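Local atomic coordinates of PA4485 (Pseudomonas aeruginosa, PDB entry 4AVR), a protein that is probably a lytic transglycosylase of the RlpA family that cleaves peptidoglycan glycan strands, preferring naked strands that lack stem peptides. Residues L16-Y24 against V54-P62; V44-V55 against I69-G80. All coordinates share one frame; numbering follows the deposited sequence.

Contact 1 (L16-Y24 against V54-P62)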
loop_
_atom_site.group_PDB
_atom_site.type_symbol
_atom_site.label_atom_id
_atom_site.label_comp_id
_atom_site.label_asym_id
_atom_site.label_seq_id
_atom_site.Cartn_x
_atom_site.Cartn_y
_atom_site.Cartn_z
ATOM N N LEU A 16 2.137 3.122 -12.091
ATOM C CA LEU A 16 2.939 4.340 -12.007
ATOM C C LEU A 16 4.410 3.987 -12.067
ATOM O O LEU A 16 4.828 2.920 -11.634
ATOM C CB LEU A 16 2.646 5.108 -10.719
ATOM C CG LEU A 16 1.182 5.524 -10.569
ATOM C CD1 LEU A 16 0.983 6.303 -9.279
ATOM C CD2 LEU A 16 0.722 6.337 -11.767
ATOM N N ARG A 17 5.216 4.903 -12.598
ATOM C CA ARG A 17 6.627 4.640 -12.808
ATOM C C ARG A 17 7.409 4.569 -11.524
ATOM O O ARG A 17 7.353 5.480 -10.697
ATOM C CB ARG A 17 7.262 5.772 -13.605
ATOM C CG ARG A 17 6.693 6.009 -14.959
ATOM C CD ARG A 17 7.120 4.913 -15.877
ATOM N NE ARG A 17 6.760 5.252 -17.250
ATOM C CZ ARG A 17 6.978 4.468 -18.290
ATOM N NH1 ARG A 17 7.594 3.301 -18.122
ATOM N NH2 ARG A 17 6.591 4.840 -19.496
ATOM N N THR A 18 8.184 3.499 -11.396
ATOM C CA THR A 18 9.216 3.385 -10.391
ATOM C C THR A 18 10.457 4.129 -10.868
ATOM O O THR A 18 10.559 4.522 -12.043
ATOM C CB THR A 18 9.599 1.907 -10.146
ATOM O OG1 THR A 18 10.203 1.369 -11.325
ATOM C CG2 THR A 18 8.392 1.067 -9.711
ATOM N N ALA A 19 11.427 4.280 -9.977
ATOM C CA ALA A 19 12.686 4.955 -10.327
ATOM C C ALA A 19 13.452 4.200 -11.420
ATOM O O ALA A 19 14.211 4.822 -12.173
ATOM C CB ALA A 19 13.552 5.119 -9.091
ATOM N N SER A 20 13.269 2.879 -11.515
ATOM C CA SER A 20 13.917 2.064 -12.559
ATOM C C SER A 20 13.298 2.253 -13.922
ATOM O O SER A 20 13.845 1.764 -14.933
ATOM C CB SER A 20 13.825 0.566 -12.276
ATOM O OG SER A 20 12.503 0.081 -12.446
ATOM N N GLY A 21 12.135 2.894 -13.965
ATOM C CA GLY A 21 11.385 3.044 -15.195
ATOM C C GLY A 21 10.259 2.054 -15.328
ATOM O O GLY A 21 9.313 2.321 -16.055
ATOM N N GLU A 22 10.334 0.910 -14.656
ATOM C CA GLU A 22 9.247 -0.066 -14.749
ATOM C C GLU A 22 8.010 0.504 -14.096
ATOM O O GLU A 22 8.094 1.138 -13.059
ATOM C CB GLU A 22 9.604 -1.366 -14.038
ATOM C CG GLU A 22 10.778 -2.074 -14.667
ATOM C CD GLU A 22 11.051 -3.459 -14.113
ATOM O OE1 GLU A 22 10.407 -3.864 -13.105
ATOM O OE2 GLU A 22 11.910 -4.154 -14.698
ATOM N N ARG A 23 6.847 0.251 -14.672
ATOM C CA ARG A 23 5.602 0.567 -13.980
ATOM C C ARG A 23 5.414 -0.410 -12.825
ATOM O O ARG A 23 5.623 -1.607 -12.990
ATOM C CB ARG A 23 4.429 0.539 -14.955
ATOM C CG ARG A 23 4.534 1.651 -16.014
ATOM C CD ARG A 23 3.289 1.883 -16.853
ATOM N NE ARG A 23 3.403 2.988 -17.839
ATOM C CZ ARG A 23 3.193 4.294 -17.605
ATOM N NH1 ARG A 23 2.860 4.727 -16.394
ATOM N NH2 ARG A 23 3.318 5.178 -18.593
ATOM N N TYR A 24 5.051 0.086 -11.651
ATOM C CA TYR A 24 4.887 -0.801 -10.510
ATOM C C TYR A 24 3.787 -1.835 -10.803
ATOM O O TYR A 24 2.689 -1.474 -11.242
ATOM C CB TYR A 24 4.579 -0.011 -9.221
ATOM C CG TYR A 24 4.145 -0.951 -8.100
ATOM C CD1 TYR A 24 4.994 -1.957 -7.630
ATOM C CD2 TYR A 24 2.878 -0.884 -7.568
ATOM C CE1 TYR A 24 4.560 -2.859 -6.679
ATOM C CE2 TYR A 24 2.440 -1.785 -6.610
ATOM C CZ TYR A 24 3.283 -2.790 -6.173
ATOM O OH TYR A 24 2.882 -3.726 -5.257
ATOM N N VAL A 54 12.550 -14.025 -2.530
ATOM C CA VAL A 54 13.581 -13.276 -3.251
ATOM C C VAL A 54 12.888 -12.224 -4.108
ATOM O O VAL A 54 11.948 -12.531 -4.857
ATOM C CB VAL A 54 14.451 -14.202 -4.107
ATOM C CG1 VAL A 54 15.456 -13.390 -4.910
ATOM C CG2 VAL A 54 15.177 -15.203 -3.222
ATOM N N VAL A 55 13.334 -10.984 -3.959
ATOM C CA VAL A 55 12.822 -9.867 -4.753
ATOM C C VAL A 55 13.944 -9.239 -5.561
ATOM O O VAL A 55 15.127 -9.435 -5.283
ATOM C CB VAL A 55 12.151 -8.795 -3.869
ATOM C CG1 VAL A 55 10.893 -9.344 -3.196
ATOM C CG2 VAL A 55 13.137 -8.221 -2.852
ATOM N N ARG A 56 13.531 -8.499 -6.589
ATOM C CA ARG A 56 14.423 -7.763 -7.477
ATOM C C ARG A 56 14.207 -6.270 -7.236
ATOM O O ARG A 56 13.066 -5.797 -7.240
ATOM C CB ARG A 56 14.019 -8.141 -8.918
ATOM C CG ARG A 56 14.713 -7.430 -10.048
ATOM C CD ARG A 56 14.251 -8.014 -11.379
ATOM N NE ARG A 56 12.808 -7.869 -11.662
ATOM C CZ ARG A 56 12.263 -6.797 -12.228
ATOM N NH1 ARG A 56 13.009 -5.753 -12.576
ATOM N NH2 ARG A 56 10.963 -6.767 -12.470
ATOM N N ILE A 57 15.283 -5.503 -7.046
ATOM C CA ILE A 57 15.179 -4.075 -6.763
ATOM C C ILE A 57 14.845 -3.307 -8.051
ATOM O O ILE A 57 15.558 -3.419 -9.053
ATOM C CB ILE A 57 16.479 -3.514 -6.133
ATOM C CG1 ILE A 57 16.824 -4.298 -4.849
ATOM C CG2 ILE A 57 16.361 -2.010 -5.896
ATOM C CD1 ILE A 57 15.704 -4.366 -3.815
ATOM N N ASN A 58 13.776 -2.528 -8.015
ATOM C CA ASN A 58 13.404 -1.692 -9.162
ATOM C C ASN A 58 12.928 -0.298 -8.775
ATOM O O ASN A 58 12.369 0.395 -9.609
ATOM C CB ASN A 58 12.384 -2.400 -10.079
ATOM C CG ASN A 58 10.987 -2.360 -9.521
ATOM O OD1 ASN A 58 10.791 -2.035 -8.353
ATOM N ND2 ASN A 58 9.996 -2.678 -10.363
ATOM N N ASP A 59 13.158 0.131 -7.535
ATOM C CA ASP A 59 12.644 1.421 -7.098
ATOM C C ASP A 59 13.474 1.956 -5.942
ATOM O O ASP A 59 14.248 1.218 -5.326
ATOM C CB ASP A 59 11.166 1.291 -6.690
ATOM C CG ASP A 59 10.371 2.592 -6.801
ATOM O OD1 ASP A 59 10.903 3.633 -7.237
ATOM O OD2 ASP A 59 9.169 2.554 -6.453
ATOM N N ARG A 60 13.288 3.245 -5.678
ATOM C CA ARG A 60 13.876 3.940 -4.555
ATOM C C ARG A 60 12.813 4.208 -3.500
ATOM O O ARG A 60 11.684 3.739 -3.593
ATOM C CB ARG A 60 14.592 5.218 -5.044
ATOM C CG ARG A 60 15.735 4.934 -6.010
ATOM C CD ARG A 60 16.838 4.135 -5.345
ATOM N NE ARG A 60 17.882 3.753 -6.287
ATOM C CZ ARG A 60 18.549 2.596 -6.240
ATOM N NH1 ARG A 60 18.290 1.700 -5.290
ATOM N NH2 ARG A 60 19.471 2.304 -7.154
ATOM N N GLY A 61 13.215 4.942 -2.471
ATOM C CA GLY A 61 12.663 4.742 -1.136
ATOM C C GLY A 61 13.302 3.490 -0.535
ATOM O O GLY A 61 14.136 2.853 -1.155
ATOM N N PRO A 62 12.885 3.093 0.678
ATOM C CA PRO A 62 11.831 3.688 1.485
ATOM C C PRO A 62 12.066 5.102 1.985
ATOM O O PRO A 62 13.181 5.645 1.913
ATOM C CB PRO A 62 11.745 2.759 2.695
ATOM C CG PRO A 62 12.309 1.473 2.236
ATOM C CD PRO A 62 13.320 1.791 1.213
#
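The R56 side chain is extended through chi2, with CG anti to the backbone N (chi1 175°), and its bend at chi3 (62°) turns the guanidinium to the carboxylate of E22. E22 runs extended beyond CG and comes from the opposite direction. The salt bridge is end-on: NH1 of R56 lies 2.9 Å from OE2 of E22, and NH2 of R56 gives a second bond to OE1 on its syn lone pair. The two flat groups are still well twisted against each other, with their planes 54° apart. OE1 of E22 has another donor, ND2 of N58, at 3.0 Å. This bond is nearly straight and lies in the amide plane, but it meets OE1 from above the carboxylate plane. The amide and the carboxylate stand almost perpendicular.

The carbonyl of N58 is held from the type I turn T18-G21. OG of S20 donates to O of N58 at 2.9 Å, and the backbone N of S20 donates to the same oxygen at 3.3 Å. OG of S20 also accepts from N of E22, closing an ST turn. OG1 of T18 lies 2.9 Å from O of N58, close to O of E22 as well.

D59 takes the backbone N-H of A19, the second residue of the turn. N of A19 donates to OD1 of D59 at 2.9 Å, coming from above the carboxylate plane. CB of T18 packs on CG of the same carboxylate. OD2 of D59 is bonded to OH of Y9, and R12 of the second subunit makes a weak, long ion pair with it.

The contact thus lays the loop between strands 2-8 and 30-32 on the C-terminal part of strand 52-59, in the double-psi beta-barrel sheet of the family, where R56 and N58 also touch T30 of strand 30-32.

Contact 2 (V44-V55 against I69-G80)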
loop_
_atom_site.group_PDB
_atom_site.type_symbol
_atom_site.label_atom_id
_atom_site.label_comp_id
_atom_site.label_asym_id
_atom_site.label_seq_id
_atom_site.Cartn_x
_atom_site.Cartn_y
_atom_site.Cartn_z
ATOM N N VAL A 44 14.687 -11.764 1.331
ATOM C CA VAL A 44 14.034 -11.085 2.435
ATOM C C VAL A 44 13.410 -12.152 3.334
ATOM O O VAL A 44 12.658 -12.988 2.849
ATOM C CB VAL A 44 12.928 -10.148 1.915
ATOM C CG1 VAL A 44 12.280 -9.402 3.066
ATOM C CG2 VAL A 44 13.490 -9.193 0.878
ATOM N N THR A 45 13.722 -12.109 4.629
ATOM C CA THR A 45 13.161 -13.040 5.598
ATOM C C THR A 45 12.354 -12.252 6.616
ATOM O O THR A 45 12.873 -11.349 7.266
ATOM C CB THR A 45 14.265 -13.823 6.325
ATOM O OG1 THR A 45 15.062 -14.523 5.374
ATOM C CG2 THR A 45 13.677 -14.816 7.329
ATOM N N ASN A 46 11.078 -12.593 6.748
ATOM C CA ASN A 46 10.211 -12.029 7.764
ATOM C C ASN A 46 10.596 -12.647 9.105
ATOM O O ASN A 46 10.465 -13.854 9.298
ATOM C CB ASN A 46 8.748 -12.326 7.416
ATOM C CG ASN A 46 7.760 -11.723 8.390
ATOM O OD1 ASN A 46 8.081 -11.449 9.539
ATOM N ND2 ASN A 46 6.526 -11.529 7.935
ATOM N N LEU A 47 11.113 -11.834 10.014
ATOM C CA LEU A 47 11.614 -12.360 11.281
ATOM C C LEU A 47 10.499 -12.774 12.231
ATOM O O LEU A 47 10.751 -13.502 13.194
ATOM C CB LEU A 47 12.571 -11.370 11.924
ATOM C CG LEU A 47 13.848 -11.169 11.104
ATOM C CD1 LEU A 47 14.553 -9.860 11.466
ATOM C CD2 LEU A 47 14.781 -12.337 11.314
ATOM N N ASP A 48 9.274 -12.360 11.957
ATOM C CA ASP A 48 8.130 -12.768 12.775
ATOM C C ASP A 48 7.608 -14.160 12.466
ATOM O O ASP A 48 7.053 -14.798 13.365
ATOM C CB ASP A 48 7.041 -11.705 12.745
ATOM C CG ASP A 48 7.402 -10.485 13.633
ATOM O OD1 ASP A 48 8.341 -10.592 14.439
ATOM O OD2 ASP A 48 6.709 -9.476 13.516
ATOM N N ASN A 49 7.804 -14.658 11.250
ATOM C CA ASN A 49 7.343 -16.006 10.888
ATOM C C ASN A 49 8.382 -16.868 10.180
ATOM O O ASN A 49 8.108 -18.021 9.892
ATOM C CB ASN A 49 6.089 -15.904 10.043
ATOM C CG ASN A 49 6.334 -15.111 8.746
ATOM O OD1 ASN A 49 7.422 -14.990 8.273
ATOM N ND2 ASN A 49 5.223 -14.562 8.214
ATOM N N ARG A 50 9.553 -16.312 9.912
ATOM C CA ARG A 50 10.650 -17.015 9.228
ATOM C C ARG A 50 10.391 -17.379 7.770
ATOM O O ARG A 50 11.191 -18.090 7.137
ATOM C CB ARG A 50 11.086 -18.289 9.992
ATOM C CG ARG A 50 11.453 -18.145 11.439
ATOM C CD ARG A 50 12.656 -17.301 11.514
ATOM N NE ARG A 50 13.886 -18.009 11.150
ATOM C CZ ARG A 50 15.075 -17.452 11.326
ATOM N NH1 ARG A 50 15.167 -16.244 11.940
ATOM N NH2 ARG A 50 16.152 -18.091 10.917
ATOM N N ARG A 51 9.325 -16.819 7.193
ATOM C CA ARG A 51 9.086 -16.982 5.762
ATOM C C ARG A 51 10.037 -16.106 4.972
ATOM O O ARG A 51 10.411 -15.024 5.423
ATOM C CB ARG A 51 7.654 -16.633 5.421
ATOM C CG ARG A 51 6.677 -17.573 6.114
ATOM C CD ARG A 51 5.242 -17.340 5.718
ATOM N NE ARG A 51 5.015 -17.728 4.346
ATOM C CZ ARG A 51 3.861 -17.569 3.714
ATOM N NH1 ARG A 51 2.829 -17.018 4.340
ATOM N NH2 ARG A 51 3.746 -17.946 2.451
ATOM N N SER A 52 10.435 -16.566 3.794
ATOM C CA SER A 52 11.369 -15.818 2.965
ATOM C C SER A 52 10.964 -15.831 1.507
ATOM O O SER A 52 10.304 -16.753 1.025
ATOM C CB SER A 52 12.791 -16.350 3.113
ATOM O OG SER A 52 12.947 -17.622 2.549
ATOM N N VAL A 53 11.353 -14.759 0.821
ATOM C CA VAL A 53 11.176 -14.613 -0.626
ATOM C C VAL A 53 12.419 -13.961 -1.206
ATOM O O VAL A 53 13.231 -13.402 -0.472
ATOM C CB VAL A 53 9.951 -13.749 -0.994
ATOM C CG1 VAL A 53 8.666 -14.345 -0.433
ATOM C CG2 VAL A 53 10.125 -12.321 -0.546
ATOM N N VAL A 54 12.550 -14.025 -2.530
ATOM C CA VAL A 54 13.581 -13.276 -3.251
ATOM C C VAL A 54 12.888 -12.224 -4.108
ATOM O O VAL A 54 11.948 -12.531 -4.857
ATOM C CB VAL A 54 14.451 -14.202 -4.107
ATOM C CG1 VAL A 54 15.456 -13.390 -4.910
ATOM C CG2 VAL A 54 15.177 -15.203 -3.222
ATOM N N VAL A 55 13.334 -10.984 -3.959
ATOM C CA VAL A 55 12.822 -9.867 -4.753
ATOM C C VAL A 55 13.944 -9.239 -5.561
ATOM O O VAL A 55 15.127 -9.435 -5.283
ATOM C CB VAL A 55 12.151 -8.795 -3.869
ATOM C CG1 VAL A 55 10.893 -9.344 -3.196
ATOM C CG2 VAL A 55 13.137 -8.221 -2.852
ATOM N N ILE A 69 13.104 -1.724 3.322
ATOM C CA ILE A 69 12.671 -2.225 2.019
ATOM C C ILE A 69 11.162 -2.127 1.921
ATOM O O ILE A 69 10.468 -2.301 2.911
ATOM C CB ILE A 69 13.185 -3.673 1.808
ATOM C CG1 ILE A 69 13.120 -4.120 0.347
ATOM C CG2 ILE A 69 12.511 -4.666 2.753
ATOM C CD1 ILE A 69 13.970 -5.341 0.055
ATOM N N ASP A 70 10.664 -1.816 0.724
ATOM C CA ASP A 70 9.237 -1.845 0.424
ATOM C C ASP A 70 9.021 -2.867 -0.676
ATOM O O ASP A 70 9.668 -2.773 -1.709
ATOM C CB ASP A 70 8.744 -0.478 -0.073
ATOM C CG ASP A 70 9.033 0.669 0.903
ATOM O OD1 ASP A 70 9.093 0.454 2.136
ATOM O OD2 ASP A 70 9.205 1.804 0.423
ATOM N N VAL A 71 8.124 -3.833 -0.467
ATOM C CA VAL A 71 7.971 -4.945 -1.406
ATOM C C VAL A 71 6.613 -4.900 -2.111
ATOM O O VAL A 71 5.669 -4.259 -1.655
ATOM C CB VAL A 71 8.178 -6.315 -0.699
ATOM C CG1 VAL A 71 9.526 -6.349 0.012
ATOM C CG2 VAL A 71 7.037 -6.625 0.259
ATOM N N SER A 72 6.528 -5.610 -3.229
ATOM C CA SER A 72 5.272 -5.733 -3.952
ATOM C C SER A 72 4.231 -6.509 -3.149
ATOM O O SER A 72 4.551 -7.237 -2.211
ATOM C CB SER A 72 5.495 -6.452 -5.262
ATOM O OG SER A 72 5.854 -7.806 -4.996
ATOM N N ARG A 73 2.972 -6.398 -3.572
ATOM C CA ARG A 73 1.908 -7.169 -2.937
ATOM C C ARG A 73 2.186 -8.666 -2.970
ATOM O O ARG A 73 2.006 -9.364 -1.968
ATOM C CB ARG A 73 0.563 -6.869 -3.606
ATOM C CG ARG A 73 -0.624 -7.406 -2.801
ATOM C CD ARG A 73 -1.472 -8.425 -3.469
ATOM N NE ARG A 73 -1.560 -8.322 -4.872
ATOM C CZ ARG A 73 -1.245 -9.194 -5.824
ATOM N NH1 ARG A 73 -0.785 -10.447 -5.668
ATOM N NH2 ARG A 73 -1.436 -8.718 -7.016
ATOM N N LYS A 74 2.601 -9.182 -4.119
ATOM C CA LYS A 74 2.876 -10.609 -4.247
ATOM C C LYS A 74 3.999 -11.031 -3.302
ATOM O O LYS A 74 3.934 -12.108 -2.686
ATOM C CB LYS A 74 3.218 -10.965 -5.697
ATOM C CG LYS A 74 3.466 -12.438 -5.925
ATOM C CD LYS A 74 2.210 -13.255 -5.822
ATOM C CE LYS A 74 2.461 -14.687 -6.269
ATOM N NZ LYS A 74 1.265 -15.561 -6.092
ATOM N N ALA A 75 5.038 -10.208 -3.169
ATOM C CA ALA A 75 6.115 -10.522 -2.228
ATOM C C ALA A 75 5.596 -10.513 -0.789
ATOM O O ALA A 75 5.991 -11.356 0.025
ATOM C CB ALA A 75 7.270 -9.548 -2.397
ATOM N N ALA A 76 4.732 -9.559 -0.466
ATOM C CA ALA A 76 4.143 -9.489 0.868
ATOM C C ALA A 76 3.331 -10.734 1.192
ATOM O O ALA A 76 3.349 -11.228 2.322
ATOM C CB ALA A 76 3.296 -8.257 1.012
ATOM N N GLU A 77 2.623 -11.265 0.198
ATOM C CA GLU A 77 1.920 -12.546 0.371
ATOM C C GLU A 77 2.895 -13.670 0.706
ATOM O O GLU A 77 2.657 -14.451 1.628
ATOM C CB GLU A 77 1.113 -12.898 -0.886
ATOM C CG GLU A 77 -0.059 -11.957 -1.106
ATOM C CD GLU A 77 -0.752 -12.091 -2.435
ATOM O OE1 GLU A 77 -0.150 -12.488 -3.446
ATOM O OE2 GLU A 77 -1.908 -11.627 -2.525
ATOM N N GLY A 78 3.999 -13.750 -0.034
ATOM C CA GLY A 78 5.009 -14.775 0.227
ATOM C C GLY A 78 5.648 -14.636 1.606
ATOM O O GLY A 78 6.049 -15.625 2.199
ATOM N N LEU A 79 5.721 -13.400 2.099
ATOM C CA LEU A 79 6.278 -13.113 3.426
ATOM C C LEU A 79 5.256 -13.250 4.549
ATOM O O LEU A 79 5.615 -13.145 5.718
ATOM C CB LEU A 79 6.887 -11.716 3.431
ATOM C CG LEU A 79 8.173 -11.567 2.624
ATOM C CD1 LEU A 79 8.462 -10.097 2.354
ATOM C CD2 LEU A 79 9.344 -12.216 3.339
ATOM N N GLY A 80 3.991 -13.482 4.218
ATOM C CA GLY A 80 2.942 -13.560 5.227
ATOM C C GLY A 80 2.700 -12.271 5.982
ATOM O O GLY A 80 2.353 -12.292 7.163
HETATM O O HOH W 1 2.097 -14.814 9.302
HETATM O O HOH W 2 7.632 -17.719 1.241
#
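Hydrogen bonds from N46 and N49 converge on one carbonyl at the C-terminal end of helix 73-79. ND2 of N46 and ND2 of N49 each lie 2.9 Å from O of L79, and they approach from opposite faces of its plane. The N49 bond is almost straight, at 172°, and lies in its amide plane; the N46 bond is more bent. The OD1 atoms of both asparagines accept from the backbone N two residues on, at D48 and R51. These Asx turns hold the amides in place. G80 ends the helix in a Schellman motif. A water bridges O of S52 and O of G78.

The hairpin of strands 41-46 and 52-59 belongs to the double-psi beta-barrel of the RlpA family. Helix 73-79 lies alongside strand 52-55, nearly antiparallel to it at 158°.

Apolar packing lies further along, between the hairpin and the helix. The CB bond of L79 points away from the hairpin, but chi1 of -71° sets CG beside the backbone N and swings both methyls back. CD1 meets CG1 of V44 at 3.9 Å, while CD2 rests near O of V44 and O of R51. CG2 of V53 touches CG of L79 at 3.8 Å. CG1 of V53 lies against the backbone of G78. CG1 of V55 meets CB of A75 at 3.7 Å, and CG2 of V55 meets CD1 of I69 tip to tip.

The R51 guanidinium lays one face over the G78-G80 backbone.

Overall arrangement
From the N terminus, strand 2-8 leads into the loop that holds L16-Y24. Contact 1 closes the span from this loop through strands 30-32 and 41-46 to strand 52-59 and P62. Contact 2 opens in between, at strand 41-46 and the hairpin turn, and closes at strand 67-71 and helix 73-79. The two contacts therefore cross along the chain. They share V54 and V55 on strand 52-59, yet their centres are 16 Å apart, on opposite sides of the chain's centre. They also touch directly: OH of Y24 probably bonds to N of R73, and P62 packs on D70. Together they tie the long loop and the helix to one sheet.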